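Side-chain contact in uncharacterized protein YhfS (Escherichia coli, PDB 4J8L), which is of unknown function but binds pyridoxal 5'-phosphate covalently and may have cysteine synthase-like activity: residues Gly346-Thr349 and Val350-Ile353. Residues are numbered along the deposited sequence; the frame is centred on the assembly and turned at random.
Sequences GEET and VLRI
Thr349 lies alongside Ile353 one helical turn further on, its methyl CG2 3.9 Å from Ile353 CD1, the two side chains leaving the helix roughly together. A chi1 of -70° sets OG1 beside the backbone N of Thr349 and leaves CG2 anti to it, which makes the methyl the branch that meets Ile353. Ile353 also drapes over the backbone of the preceding turn, its CG1 3.3 Å from Thr349 O, the same oxygen that accepts a nearly straight bond from Ile353 N (2.9 Å, 169° at the hydrogen). The guanidinium of Arg352 approaches the threonine methyl obliquely: the chain runs extended as far as CD, then turns at chi3 (60°), bringing NH2 to 4.2 Å from Thr349 CG2. Its NH1 forms a salt bridge with Glu356, one turn further along the same helix. On a different side of the helix, Glu348 and Leu351 keep each other company, with OE1 of Glu348 only grazing Leu351 CD2 at 3.9 Å. The neighbouring Glu347 is instead paired through OE2 with Arg255 of helix 229-261, tying the first turn to that long helix. Val350 sets CG2 3.6 Å from Gly346 O, whose carbonyl receives Val350 N in its own plane; the buried valine then packs on Leu256 and Phe319, and Ile353 meets the same phenylalanine. Four successive i to i+4 backbone bonds, starting at the N-cap Gly346, bind the two turns together. This is the amphipathic opening of the C-terminal helix 347-360, whose aliphatic side packs against the C-terminal part of helix 229-261 and against strand 318-320 of the C-terminal domain of a two-domain pyridoxal-phosphate protein related to the aminotransferases.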
# COMPACT_ATOMS: atom_id res chain seq x y z
N GLY A 346 4.58 20.42 -4.94
CA GLY A 346 5.81 20.41 -5.72
C GLY A 346 7.02 20.59 -4.82
O GLY A 346 6.90 20.92 -3.64
N GLU A 347 8.19 20.36 -5.39
CA GLU A 347 9.41 20.34 -4.60
C GLU A 347 9.77 21.73 -4.10
O GLU A 347 10.34 21.88 -3.02
CB GLU A 347 10.57 19.73 -5.40
CG GLU A 347 10.97 20.51 -6.65
CD GLU A 347 10.17 20.14 -7.90
OE1 GLU A 347 9.11 19.49 -7.77
OE2 GLU A 347 10.62 20.48 -9.00
N GLU A 348 9.43 22.75 -4.87
CA GLU A 348 9.77 24.10 -4.44
C GLU A 348 8.98 24.50 -3.19
O GLU A 348 9.49 25.20 -2.32
CB GLU A 348 9.60 25.11 -5.56
CG GLU A 348 10.45 24.84 -6.79
CD GLU A 348 11.95 24.95 -6.54
OE1 GLU A 348 12.36 25.45 -5.47
OE2 GLU A 348 12.73 24.54 -7.43
N THR A 349 7.74 24.02 -3.10
CA THR A 349 6.92 24.25 -1.91
C THR A 349 7.50 23.53 -0.70
O THR A 349 7.59 24.10 0.39
CB THR A 349 5.47 23.78 -2.14
OG1 THR A 349 4.83 24.67 -3.07
CG2 THR A 349 4.67 23.76 -0.84
N VAL A 350 7.91 22.28 -0.88
CA VAL A 350 8.48 21.53 0.24
C VAL A 350 9.77 22.19 0.71
O VAL A 350 10.00 22.36 1.92
CB VAL A 350 8.74 20.06 -0.13
CG1 VAL A 350 9.51 19.35 0.99
CG2 VAL A 350 7.42 19.35 -0.40
N LEU A 351 10.60 22.61 -0.24
CA LEU A 351 11.86 23.27 0.08
C LEU A 351 11.62 24.59 0.81
O LEU A 351 12.32 24.91 1.78
CB LEU A 351 12.67 23.50 -1.20
CG LEU A 351 14.14 23.88 -1.14
CD1 LEU A 351 14.94 22.74 -0.53
CD2 LEU A 351 14.64 24.18 -2.54
N ARG A 352 10.62 25.34 0.35
CA ARG A 352 10.30 26.61 0.98
C ARG A 352 9.82 26.41 2.42
O ARG A 352 10.25 27.10 3.33
CB ARG A 352 9.24 27.37 0.18
CG ARG A 352 8.84 28.71 0.82
CD ARG A 352 7.74 29.43 0.03
NE ARG A 352 6.52 28.64 -0.08
CZ ARG A 352 5.66 28.44 0.92
NH1 ARG A 352 5.91 28.96 2.12
NH2 ARG A 352 4.58 27.70 0.73
N ILE A 353 8.91 25.47 2.62
CA ILE A 353 8.41 25.20 3.96
C ILE A 353 9.56 24.75 4.86
O ILE A 353 9.66 25.18 6.02
CB ILE A 353 7.27 24.15 3.95
CG1 ILE A 353 6.04 24.72 3.26
CG2 ILE A 353 6.93 23.73 5.37
CD1 ILE A 353 4.95 23.67 3.03